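PDB 4HBZ: putative phosphohistidine phosphatase, SixA from Nakamurella multipartita, which probably removes phosphate from phosphohistidine, as SixA-like members of the histidine phosphatase superfamily do. Local coordinates for residues A[26-31]-A[39-44]; A[62-67]-A[110-115]; A[92-97]-A[118-123]; A[131-136]-A[143-148]; A[158-163]-A[179-184]. All blocks are in the same frame, centred on the assembly; numbering follows the deposited sequence. Where two conformers were deposited one is given.

Interaction 1. Residues A[26-31]-A[39-44]; sequences RHAAAG and RPLTPD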
# COMPACT_ATOMS: atom_id res chain seq x y z
N ARG A 26 -5.52 0.73 0.30
CA ARG A 26 -6.53 1.25 1.25
C ARG A 26 -7.53 0.12 1.54
O ARG A 26 -7.99 -0.57 0.62
CB ARG A 26 -7.26 2.45 0.62
CG ARG A 26 -8.36 3.00 1.52
CD ARG A 26 -9.08 4.14 0.84
NE ARG A 26 -10.11 4.70 1.70
CZ ARG A 26 -10.92 5.70 1.33
NH1 ARG A 26 -10.82 6.26 0.17
NH2 ARG A 26 -11.79 6.19 2.22
N HIS A 27 -7.84 -0.08 2.81
CA HIS A 27 -8.81 -1.11 3.18
C HIS A 27 -10.10 -0.96 2.37
O HIS A 27 -10.49 0.14 1.95
CB HIS A 27 -9.15 -1.07 4.68
CG HIS A 27 -9.83 0.17 5.11
ND1 HIS A 27 -11.17 0.42 4.90
CD2 HIS A 27 -9.33 1.29 5.72
CE1 HIS A 27 -11.46 1.62 5.34
NE2 HIS A 27 -10.37 2.16 5.86
N ALA A 28 -10.79 -2.08 2.27
CA ALA A 28 -12.08 -2.11 1.57
C ALA A 28 -13.19 -1.53 2.41
O ALA A 28 -13.02 -1.19 3.58
CB ALA A 28 -12.37 -3.49 1.10
N ALA A 29 -14.34 -1.33 1.79
CA ALA A 29 -15.45 -0.59 2.39
C ALA A 29 -15.92 -1.22 3.68
O ALA A 29 -16.07 -2.47 3.78
CB ALA A 29 -16.59 -0.48 1.40
N ALA A 30 -16.15 -0.38 4.69
CA ALA A 30 -16.50 -0.84 6.01
C ALA A 30 -17.80 -0.22 6.54
O ALA A 30 -18.27 0.80 6.06
CB ALA A 30 -15.33 -0.53 6.96
N GLY A 31 -18.40 -0.95 7.44
CA GLY A 31 -19.70 -0.61 7.98
C GLY A 31 -19.60 0.11 9.29
O GLY A 31 -18.61 0.79 9.57
N ARG A 39 -14.92 -1.52 13.36
CA ARG A 39 -15.84 -1.54 12.21
C ARG A 39 -15.44 -2.63 11.20
O ARG A 39 -14.30 -2.69 10.75
CB ARG A 39 -15.81 -0.19 11.49
CG ARG A 39 -16.49 0.91 12.31
CD ARG A 39 -16.16 2.31 11.81
NE ARG A 39 -16.59 2.42 10.42
CZ ARG A 39 -15.95 3.02 9.46
NH1 ARG A 39 -14.81 3.66 9.67
NH2 ARG A 39 -16.46 2.95 8.22
N PRO A 40 -16.39 -3.51 10.83
CA PRO A 40 -16.08 -4.60 9.93
C PRO A 40 -16.24 -4.20 8.48
O PRO A 40 -16.89 -3.20 8.15
CB PRO A 40 -17.15 -5.62 10.31
CG PRO A 40 -18.34 -4.78 10.55
CD PRO A 40 -17.78 -3.56 11.31
N LEU A 41 -15.68 -5.01 7.58
CA LEU A 41 -16.01 -4.81 6.17
C LEU A 41 -17.50 -5.06 5.93
O LEU A 41 -18.15 -5.93 6.58
CB LEU A 41 -15.25 -5.77 5.29
CG LEU A 41 -13.71 -5.56 5.27
CD1 LEU A 41 -13.07 -6.61 4.33
CD2 LEU A 41 -13.33 -4.15 4.95
N THR A 42 -18.03 -4.35 4.96
CA THR A 42 -19.38 -4.67 4.47
C THR A 42 -19.28 -5.87 3.52
O THR A 42 -18.18 -6.26 3.11
CB THR A 42 -19.96 -3.49 3.68
OG1 THR A 42 -19.17 -3.29 2.53
CG2 THR A 42 -20.02 -2.23 4.52
N PRO A 43 -20.43 -6.47 3.14
CA PRO A 43 -20.33 -7.53 2.15
C PRO A 43 -19.70 -7.08 0.84
O PRO A 43 -18.94 -7.85 0.22
CB PRO A 43 -21.76 -8.01 1.99
CG PRO A 43 -22.40 -7.69 3.35
CD PRO A 43 -21.74 -6.43 3.81
N ASP A 44 -19.98 -5.87 0.40
CA ASP A 44 -19.32 -5.37 -0.82
C ASP A 44 -17.83 -5.17 -0.57
O ASP A 44 -17.01 -5.46 -1.46
CB ASP A 44 -19.93 -4.05 -1.28
CG ASP A 44 -21.32 -4.21 -1.92
OD1 ASP A 44 -21.69 -5.28 -2.42
OD2 ASP A 44 -22.03 -3.20 -1.93
O HOH W 1 -19.24 3.17 7.16

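Interaction 2. Residues A[62-67]-A[110-115]; sequences AVDVVV and ADASTV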
# COMPACT_ATOMS: atom_id res chain seq x y z
N ALA A 62 4.92 -13.05 -5.31
CA ALA A 62 4.33 -13.34 -4.01
C ALA A 62 4.76 -12.30 -2.99
O ALA A 62 5.91 -11.91 -2.92
CB ALA A 62 4.75 -14.71 -3.51
N VAL A 63 3.80 -11.83 -2.21
CA VAL A 63 4.13 -10.85 -1.19
C VAL A 63 5.01 -11.54 -0.13
O VAL A 63 4.72 -12.61 0.37
CB VAL A 63 2.86 -10.24 -0.57
CG1 VAL A 63 3.17 -9.44 0.68
CG2 VAL A 63 2.12 -9.39 -1.59
N ASP A 64 6.08 -10.83 0.28
CA ASP A 64 6.99 -11.36 1.31
C ASP A 64 6.62 -10.91 2.71
O ASP A 64 6.76 -11.67 3.68
CB ASP A 64 8.44 -10.99 1.04
CG ASP A 64 8.92 -11.53 -0.29
OD1 ASP A 64 8.88 -12.79 -0.47
OD2 ASP A 64 9.28 -10.71 -1.17
N VAL A 65 6.18 -9.66 2.82
CA VAL A 65 5.93 -9.01 4.12
C VAL A 65 4.72 -8.08 3.97
O VAL A 65 4.60 -7.38 2.97
CB VAL A 65 7.15 -8.18 4.55
CG1 VAL A 65 6.91 -7.45 5.85
CG2 VAL A 65 8.39 -9.08 4.66
N VAL A 66 3.82 -8.11 4.96
CA VAL A 66 2.68 -7.20 4.99
C VAL A 66 2.88 -6.35 6.25
O VAL A 66 3.26 -6.86 7.32
CB VAL A 66 1.36 -7.95 5.13
CG1 VAL A 66 0.19 -6.99 5.10
CG2 VAL A 66 1.22 -8.94 3.99
N VAL A 67 2.64 -5.04 6.08
CA VAL A 67 2.51 -4.09 7.21
C VAL A 67 1.04 -3.68 7.20
O VAL A 67 0.53 -3.15 6.18
CB VAL A 67 3.45 -2.88 7.12
CG1 VAL A 67 3.44 -2.15 8.45
CG2 VAL A 67 4.89 -3.31 6.72
N ALA A 110 15.22 -6.75 5.12
CA ALA A 110 15.80 -6.05 4.03
C ALA A 110 15.73 -6.84 2.74
O ALA A 110 15.67 -6.20 1.69
CB ALA A 110 17.27 -5.75 4.34
N ASP A 111 15.75 -8.17 2.79
CA ASP A 111 15.78 -8.94 1.56
C ASP A 111 14.37 -9.19 0.99
O ASP A 111 14.24 -9.85 -0.03
CB ASP A 111 16.47 -10.30 1.77
CG ASP A 111 17.96 -10.17 2.05
OD1 ASP A 111 18.55 -9.15 1.62
OD2 ASP A 111 18.52 -11.09 2.69
N ALA A 112 13.34 -8.66 1.64
CA ALA A 112 11.98 -8.74 1.05
C ALA A 112 11.98 -8.11 -0.32
O ALA A 112 12.56 -7.03 -0.53
CB ALA A 112 10.95 -8.05 1.93
N SER A 113 11.37 -8.78 -1.29
CA SER A 113 11.27 -8.24 -2.63
C SER A 113 9.95 -7.51 -2.86
O SER A 113 9.89 -6.54 -3.63
CB SER A 113 11.45 -9.31 -3.68
OG SER A 113 12.69 -9.97 -3.51
N THR A 114 8.90 -7.98 -2.19
CA THR A 114 7.53 -7.45 -2.39
C THR A 114 6.89 -7.21 -1.02
O THR A 114 6.83 -8.11 -0.19
CB THR A 114 6.68 -8.44 -3.20
OG1 THR A 114 7.42 -8.81 -4.38
CG2 THR A 114 5.35 -7.90 -3.61
N VAL A 115 6.52 -5.97 -0.79
CA VAL A 115 5.87 -5.52 0.46
C VAL A 115 4.49 -4.97 0.20
O VAL A 115 4.31 -4.18 -0.70
CB VAL A 115 6.73 -4.48 1.19
CG1 VAL A 115 6.02 -3.93 2.38
CG2 VAL A 115 8.08 -5.05 1.56
O HOH W 2 8.39 -11.39 -3.71

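Interaction 3. Residues A[92-97]-A[118-123]; sequences ELYGGG and VGHAPT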
# COMPACT_ATOMS: atom_id res chain seq x y z
N GLU A 92 0.63 2.09 14.59
CA GLU A 92 1.14 3.26 13.87
C GLU A 92 0.43 3.45 12.54
O GLU A 92 0.31 4.59 12.09
CB GLU A 92 2.65 3.16 13.63
CG GLU A 92 3.54 3.18 14.90
CD GLU A 92 3.63 1.87 15.67
OE1 GLU A 92 2.93 0.87 15.43
OE2 GLU A 92 4.45 1.87 16.61
N LEU A 93 -0.10 2.38 11.93
CA LEU A 93 -0.79 2.50 10.65
C LEU A 93 -2.25 2.89 10.83
O LEU A 93 -2.92 3.17 9.84
CB LEU A 93 -0.67 1.24 9.82
CG LEU A 93 0.47 1.15 8.81
CD1 LEU A 93 1.82 1.34 9.45
CD2 LEU A 93 0.41 -0.13 8.00
N TYR A 94 -2.76 2.90 12.06
CA TYR A 94 -4.13 3.34 12.35
C TYR A 94 -4.07 4.84 12.68
O TYR A 94 -4.02 5.25 13.82
CB TYR A 94 -4.72 2.51 13.47
CG TYR A 94 -6.13 2.92 13.85
CD1 TYR A 94 -7.19 2.75 12.98
CD2 TYR A 94 -6.41 3.44 15.12
CE1 TYR A 94 -8.46 3.07 13.32
CE2 TYR A 94 -7.70 3.78 15.48
CZ TYR A 94 -8.73 3.61 14.54
OH TYR A 94 -10.02 3.93 14.96
N GLY A 95 -4.06 5.64 11.63
CA GLY A 95 -3.98 7.08 11.75
C GLY A 95 -2.63 7.70 11.61
O GLY A 95 -2.52 8.92 11.64
N GLY A 96 -1.58 6.90 11.41
CA GLY A 96 -0.29 7.45 11.11
C GLY A 96 -0.27 8.21 9.80
O GLY A 96 -1.14 8.02 8.95
N GLY A 97 0.72 9.07 9.67
CA GLY A 97 0.96 9.83 8.42
C GLY A 97 1.98 9.13 7.52
O GLY A 97 2.44 8.02 7.77
N VAL A 118 -1.37 -2.31 4.18
CA VAL A 118 -2.81 -2.19 4.23
C VAL A 118 -3.16 -1.16 5.29
O VAL A 118 -2.92 -1.34 6.48
CB VAL A 118 -3.48 -3.55 4.52
CG1 VAL A 118 -4.99 -3.42 4.41
CG2 VAL A 118 -2.97 -4.66 3.55
N GLY A 119 -3.63 -0.03 4.82
CA GLY A 119 -3.94 1.06 5.72
C GLY A 119 -5.14 1.88 5.32
O GLY A 119 -6.10 1.40 4.73
N HIS A 120 -5.10 3.17 5.69
CA HIS A 120 -6.24 4.06 5.60
C HIS A 120 -5.93 5.28 4.73
O HIS A 120 -4.77 5.75 4.70
CB HIS A 120 -6.58 4.61 7.01
CG HIS A 120 -6.81 3.55 8.05
ND1 HIS A 120 -8.07 3.08 8.33
CD2 HIS A 120 -5.94 2.80 8.78
CE1 HIS A 120 -7.97 2.10 9.22
NE2 HIS A 120 -6.70 1.93 9.53
N ALA A 121 -6.93 5.81 4.05
CA ALA A 121 -6.86 7.13 3.50
C ALA A 121 -7.04 8.16 4.58
O ALA A 121 -7.69 7.89 5.56
CB ALA A 121 -7.90 7.32 2.44
N PRO A 122 -6.46 9.37 4.43
CA PRO A 122 -5.75 9.89 3.28
C PRO A 122 -4.29 9.46 3.21
O PRO A 122 -3.57 9.72 2.20
CB PRO A 122 -5.86 11.40 3.46
CG PRO A 122 -5.95 11.57 4.97
CD PRO A 122 -6.80 10.42 5.41
N THR A 123 -3.76 8.82 4.25
CA THR A 123 -2.34 8.60 4.29
C THR A 123 -1.84 7.66 3.18
O THR A 123 -0.79 7.90 2.62
CB THR A 123 -1.92 8.00 5.67
OG1 THR A 123 -2.17 9.04 6.64
CG2 THR A 123 -0.47 7.51 5.72
O HOH W 3 -2.77 4.10 7.22

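Interaction 4. Residues A[131-136]-A[143-148]; sequences LVRQSL and PSSGAG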
# COMPACT_ATOMS: atom_id res chain seq x y z
N LEU A 131 6.12 9.40 -2.73
CA LEU A 131 7.15 8.53 -3.30
C LEU A 131 7.36 8.80 -4.79
O LEU A 131 8.51 8.85 -5.30
CB LEU A 131 6.78 7.05 -3.11
CG LEU A 131 6.88 6.54 -1.65
CD1 LEU A 131 6.33 5.13 -1.57
CD2 LEU A 131 8.26 6.63 -1.05
N VAL A 132 6.24 9.01 -5.50
CA VAL A 132 6.32 9.34 -6.95
C VAL A 132 7.08 10.62 -7.16
O VAL A 132 7.95 10.72 -8.04
CB VAL A 132 4.93 9.35 -7.59
CG1 VAL A 132 4.94 10.04 -8.96
CG2 VAL A 132 4.40 7.94 -7.64
N ARG A 133 6.74 11.66 -6.40
CA ARG A 133 7.39 12.95 -6.61
C ARG A 133 8.86 12.90 -6.28
O ARG A 133 9.66 13.56 -6.90
CB ARG A 133 6.65 13.99 -5.77
CG ARG A 133 5.19 14.24 -6.19
CD ARG A 133 4.83 14.17 -7.70
NE ARG A 133 5.25 15.38 -8.37
CZ ARG A 133 4.94 15.74 -9.63
NH1 ARG A 133 4.15 14.97 -10.43
NH2 ARG A 133 5.41 16.89 -10.10
N GLN A 134 9.23 12.14 -5.25
CA GLN A 134 10.66 11.99 -4.88
C GLN A 134 11.42 11.29 -5.99
O GLN A 134 12.55 11.65 -6.33
CB GLN A 134 10.78 11.25 -3.54
CG GLN A 134 12.21 11.12 -3.02
CD GLN A 134 12.85 12.44 -2.56
OE1 GLN A 134 12.18 13.40 -2.20
NE2 GLN A 134 14.13 12.45 -2.51
N SER A 135 10.82 10.26 -6.55
CA SER A 135 11.45 9.55 -7.64
C SER A 135 11.65 10.47 -8.87
O SER A 135 12.73 10.45 -9.51
CB SER A 135 10.67 8.30 -7.97
OG SER A 135 11.33 7.58 -9.02
N LEU A 136 10.65 11.27 -9.19
CA LEU A 136 10.79 12.29 -10.26
C LEU A 136 11.99 13.18 -10.03
O LEU A 136 12.79 13.45 -10.96
CB LEU A 136 9.52 13.14 -10.35
CG LEU A 136 8.27 12.52 -10.92
CD1 LEU A 136 7.13 13.52 -10.77
CD2 LEU A 136 8.48 12.21 -12.41
N PRO A 143 9.44 19.19 -13.66
CA PRO A 143 8.61 19.43 -12.46
C PRO A 143 7.12 19.69 -12.80
O PRO A 143 6.29 19.65 -11.89
CB PRO A 143 9.25 20.68 -11.81
CG PRO A 143 9.85 21.39 -12.96
CD PRO A 143 10.36 20.32 -13.91
N SER A 144 6.78 19.94 -14.07
CA SER A 144 5.35 20.01 -14.45
C SER A 144 4.79 18.60 -14.77
O SER A 144 3.60 18.48 -15.08
CB SER A 144 5.14 20.96 -15.62
OG SER A 144 5.84 20.49 -16.76
N SER A 145 5.60 17.54 -14.66
CA SER A 145 5.08 16.17 -14.83
C SER A 145 3.80 15.92 -13.99
O SER A 145 3.71 16.29 -12.81
CB SER A 145 6.13 15.12 -14.44
OG SER A 145 5.57 13.81 -14.53
N GLY A 146 2.83 15.27 -14.63
CA GLY A 146 1.60 14.84 -13.95
C GLY A 146 1.75 13.46 -13.29
O GLY A 146 0.72 12.88 -12.86
N ALA A 147 2.97 12.90 -13.23
CA ALA A 147 3.16 11.54 -12.68
C ALA A 147 2.59 11.53 -11.28
O ALA A 147 2.81 12.45 -10.52
CB ALA A 147 4.64 11.14 -12.63
N GLY A 148 1.79 10.53 -10.97
CA GLY A 148 1.17 10.45 -9.67
C GLY A 148 -0.29 10.86 -9.73
O GLY A 148 -1.01 10.62 -8.79

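Interaction 5. Residues A[158-163]-A[179-184]; sequences TFAVLS and QLVQHP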
# COMPACT_ATOMS: atom_id res chain seq x y z
N THR A 158 -8.83 0.26 -3.13
CA THR A 158 -7.82 0.56 -4.17
C THR A 158 -6.44 0.22 -3.73
O THR A 158 -6.11 0.31 -2.56
CB THR A 158 -7.88 2.07 -4.52
OG1 THR A 158 -9.19 2.40 -4.96
CG2 THR A 158 -6.92 2.48 -5.62
N PHE A 159 -5.61 -0.22 -4.65
CA PHE A 159 -4.18 -0.30 -4.36
C PHE A 159 -3.36 0.23 -5.50
O PHE A 159 -3.75 0.23 -6.65
CB PHE A 159 -3.75 -1.72 -3.98
CG PHE A 159 -3.94 -2.76 -5.06
CD1 PHE A 159 -2.99 -2.99 -6.04
CD2 PHE A 159 -5.14 -3.50 -5.08
CE1 PHE A 159 -3.19 -3.96 -7.00
CE2 PHE A 159 -5.34 -4.45 -6.05
CZ PHE A 159 -4.36 -4.69 -6.98
N ALA A 160 -2.20 0.75 -5.13
CA ALA A 160 -1.15 1.22 -6.06
C ALA A 160 0.06 0.32 -5.98
O ALA A 160 0.41 -0.17 -4.88
CB ALA A 160 -0.73 2.64 -5.70
N VAL A 161 0.64 0.04 -7.12
CA VAL A 161 1.82 -0.78 -7.23
C VAL A 161 2.96 0.13 -7.69
O VAL A 161 2.84 0.81 -8.72
CB VAL A 161 1.66 -1.91 -8.25
CG1 VAL A 161 2.93 -2.78 -8.32
CG2 VAL A 161 0.42 -2.76 -7.96
N LEU A 162 4.02 0.17 -6.89
CA LEU A 162 5.17 0.99 -7.16
C LEU A 162 6.44 0.15 -7.16
O LEU A 162 6.46 -0.93 -6.62
CB LEU A 162 5.31 2.11 -6.12
CG LEU A 162 4.07 2.98 -5.92
CD1 LEU A 162 3.25 2.52 -4.74
CD2 LEU A 162 4.46 4.45 -5.76
N SER A 163 7.48 0.67 -7.82
CA SER A 163 8.73 -0.03 -7.93
C SER A 163 9.84 0.94 -7.54
O SER A 163 9.86 2.11 -7.95
CB SER A 163 8.92 -0.46 -9.39
OG SER A 163 10.09 -1.19 -9.49
N GLN A 179 3.64 2.12 -11.02
CA GLN A 179 3.40 1.16 -12.10
C GLN A 179 1.93 1.12 -12.52
O GLN A 179 1.62 1.07 -13.72
CB GLN A 179 3.91 -0.25 -11.74
CG GLN A 179 5.39 -0.32 -11.36
CD GLN A 179 6.27 0.34 -12.39
OE1 GLN A 179 6.28 -0.08 -13.55
NE2 GLN A 179 6.97 1.40 -12.01
N LEU A 180 1.06 1.07 -11.52
CA LEU A 180 -0.36 0.96 -11.75
C LEU A 180 -1.16 1.28 -10.52
O LEU A 180 -0.69 1.12 -9.39
CB LEU A 180 -0.74 -0.39 -12.31
CG LEU A 180 -0.45 -1.59 -11.52
CD1 LEU A 180 -1.77 -2.07 -10.89
CD2 LEU A 180 0.09 -2.71 -12.41
N VAL A 181 -2.41 1.69 -10.75
CA VAL A 181 -3.40 1.83 -9.71
C VAL A 181 -4.57 0.94 -10.13
O VAL A 181 -5.10 1.10 -11.24
CB VAL A 181 -3.82 3.29 -9.46
CG1 VAL A 181 -4.86 3.37 -8.33
CG2 VAL A 181 -2.62 4.18 -9.21
N GLN A 182 -4.91 -0.03 -9.26
CA GLN A 182 -6.04 -0.94 -9.47
C GLN A 182 -7.18 -0.53 -8.57
O GLN A 182 -7.08 -0.55 -7.35
CB GLN A 182 -5.64 -2.38 -9.15
CG GLN A 182 -4.78 -2.99 -10.24
CD GLN A 182 -5.51 -3.20 -11.54
OE1 GLN A 182 -4.97 -2.88 -12.60
NE2 GLN A 182 -6.74 -3.71 -11.49
N HIS A 183 -8.27 -0.15 -9.20
CA HIS A 183 -9.45 0.32 -8.51
C HIS A 183 -10.42 -0.82 -8.18
O HIS A 183 -10.41 -1.87 -8.82
CB HIS A 183 -10.13 1.41 -9.38
CG HIS A 183 -9.23 2.56 -9.66
ND1 HIS A 183 -9.18 3.67 -8.84
CD2 HIS A 183 -8.26 2.72 -10.57
CE1 HIS A 183 -8.27 4.49 -9.29
NE2 HIS A 183 -7.66 3.95 -10.31
N PRO A 184 -11.27 -0.64 -7.17
CA PRO A 184 -12.11 -1.73 -6.73
C PRO A 184 -13.14 -2.07 -7.79
O PRO A 184 -13.49 -1.23 -8.64
CB PRO A 184 -12.81 -1.21 -5.49
CG PRO A 184 -12.40 0.20 -5.34
CD PRO A 184 -11.38 0.54 -6.31

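Interaction 1. Residues A[26-31]-A[39-44]
The guanidinium of Arg39 has the methyl of Ala30 over one face, Ala30 CB lying 3.9 Å from Arg39 NH2, and the carbonyl oxygen of Gly31 at its edge. Arg39 NE gives the main bond to Gly31 O, 2.7 Å long and straight, with the oxygen close to the guanidinium plane, and NH2 adds a weak bond at 3.3 Å to the same Gly31 O. CB, CG and CD pass alongside Gly31 O, and the bend at chi3 (59°) then turns NE back onto it. A water held by Ala30 O is weakly shared with NH2. The other flat group, the His27 ring, turns ND1 to its own neighbour's carbonyl, 2.8 Å from Ala28 O and in the ring plane, a bond that fixes its rotation. Two backbone bonds lace the segments around a single bridge of Ala30 with Leu41: Gly31 N to Pro40 O at 2.8 Å and Thr42 N to Ala29 O at 3.0 Å. Leu41 sends its branch CD2 over Ala28, 4.0 Å from Ala28 CB, while Thr42 rests CG2 beside the peptide joining Ala30 and Gly31. Arg-His at 26-27 matches the signature that opens this family, in which the histidine is the residue phosphorylated during catalysis; by analogy, His27 probably has that role here. The loop 27-31 leaves strand 20-26 and is tied to the start of helix 43-59, where Thr42 is the N-cap and OG1 reaches Gly45 N. Helix 72-81 covers the His27 side through Arg73, Thr74 and Thr77.

Interaction 2. Residues A[62-67]-A[110-115]
This is a parallel strand pairing at its entry end, where the loops leading into strands 65-69 and 114-119 are joined by the carboxylate of Asp64. Asp64 OD2 takes two backbone N-H groups at once, from Ser113 N at 2.8 Å and Thr114 N at 2.9 Å. The two donors arrive differently: Thr114 N on the anti side and near the carboxylate plane, Ser113 N from above that plane. With CG anti to the carbonyl carbon and beside the backbone N (chi1 -59°), the carboxylate swings across to the backbone at 113-114. A water donates to Asp64 OD2 at 2.8 Å and also binds Ala62 O and Thr114 OG1, so that it bridges the two segments. The backbone answers in return, Asp64 N donating to Thr114 O over 2.9 Å, with a weaker bond from Val65 N to that same oxygen. Without this carboxylate, as with an alanine here, the N-H groups of Ser113 and Thr114 would probably lose their shared acceptor, and the entry to strand 114-119 would be less firmly held. In the alpha/beta sheet of the histidine phosphatase fold, these strands lie side by side, with 86-90 flanking 65-69 and 20-26 flanking 114-119. Val65 pairs with Val115, and their side chains share one sheet face. On that side Val65 CG2 reaches Ala112 CB at 3.9 Å. Separately, the side chains of Val63 and Thr114 cross at about a right angle, their CG2 methyls 4.1 Å apart. Trp168 NE1 binds Ala112 O from beyond the pair.

Interaction 3. Residues A[92-97]-A[118-123]
The C-terminal end of strand 114-119, the edge where the active sites of this phosphatase family form, is met here by the loop that follows strand 86-90. Tyr94 and His120 form an offset edge-to-face pair, the tyrosine edge toward the histidine face, with centroids 5.5 Å apart and planes at 70°. Tyr94 CD1 comes nearest, 3.6 Å from His120 NE2. At the edge of the His120 ring lies Leu93 O, 3.2 Å from His120 CD2. That carbonyl is also bridged to the backbone by one water, which donates to Leu93 O and accepts from His120 N at 2.9 Å. His120 turns its ring toward the loop with CG anti to the carbonyl carbon (chi1 -55°), and NE2 goes on to Ser69 OG, which fixes the ring's turn. Gly-His at 119-120 corresponds to the second histidine of the family, and His120 is probably part of the phosphate pocket; its ring also meets that of His27. Tyr94 OH binds Asp36. Farther along, Thr123 OG1 donates to Gly96 O at 2.7 Å, in the carbonyl plane and on a lone pair, and Thr123 CG2 packs 3.4 Å from Gly97 C. This joins the starts of two helices, since Gly97 is the N-cap of helix 98-106 and Thr123 opens helix 123-138. A side chain on Gly96 would have its CB only 2.1 Å from Glu92 O.

Interaction 4. Residues A[131-136]-A[143-148]
Arg133 reaches from helix 123-138 into the loop 143-148, whose backbone is curled by an ST turn at Ser145, with Ser145 OG accepting from Ala147 N at 3.0 Å. From CB, which sets off along the helix side, the chain bends at chi2 (-35°) and again at chi3 (-77°), and Arg133 CD then passes 3.9 Å from Ala147 O. Beyond NE the guanidinium lies flat, with the loop carbonyls gathered at its edge. Arg133 NH1 grips two of them, Ala147 O at 2.9 Å and Ser145 O at 2.8 Å. Both oxygens lie almost in the guanidinium plane, yet they are used differently: NH1 meets Ala147 O on a lone pair in its carbonyl plane, and Ser145 O from well above the plane of its own carbonyl. NH2 adds a weak bond to Ser145 O. Leu136 CD1 sits over the centre of the group, so one face is packed while the carbonyls grip the edge. These bonds tie the helix's second half to the loop that leads on to strand 159-164. Beneath them the apolar packing centres on the Ala147 methyl, Ala147 CB lying 3.8 Å from Val132 CG1 and 3.9 Å from Leu136 CD1. Leu136 CD2 also touches Ser145 OG. At Gly148 the backbone turns close against the helix, where a CB would come within 3.3 Å of Val132 CG1.

Interaction 5. Residues A[158-163]-A[179-184]
Phe159 and Gln182 lie side by side and point the same way, the glutamine CB set over the phenylalanine face. This CH-pi contact puts Gln182 CB 3.7 Å from the Phe159 ring centroid, 23° off the ring normal. Phe159 gets there with CG between the backbone N and the carbonyl carbon (chi1 62°), turning the ring over the neighbouring strand, while Val161 CG2 lies at its edge. Val161 and Leu180 form a second pair pointing the same way, Val161 CG2 to Leu180 CD1 3.7 Å. On the other face Thr158 CG2 touches Val181 CG1 at 3.5 Å. The antiparallel strands are joined by straight backbone bonds, among them Val161 N to Leu180 O at 2.8 Å. A classic beta bulge places Gln179 and Leu180 both opposite Val161. Gln179 N donates to Val161 O at 2.8 Å, and the Leu180 amide adds a weak bond to the same oxygen. A serine at Phe159 would probably strip Gln182 CB of its aromatic cover and open a gap beneath helix 43-59. Strand 177-182 is one of the two outermost strands of the sheet within this chain, 159-164 sits between it and strand 20-26, and Ala52, Trp55 and Leu56 of helix 43-59 close over the Phe159 side.

How the interactions relate
The five contacts are spread over a six-stranded mixed sheet and the helices and loops that flank it, with interactions 2 and 3 alternating along the sequence and the others in series. Interactions 2, 3 and 5 all reach the sheet; 2 and 3 share strand 114-119 and touch through Val67 and Val118. Interaction 1 adjoins interaction 3, where His27 meets Gly119 and His120, so the two presumed active-site histidines come together although the centres of interactions 1 and 3 are about 15 Å apart. Arg26 N also bonds to Thr158 O of interaction 5. Interaction 4, about 31 Å from interaction 1 between centres, lies on the opposite side of the chain's centre and meets interaction 5 through Val132 and Leu162.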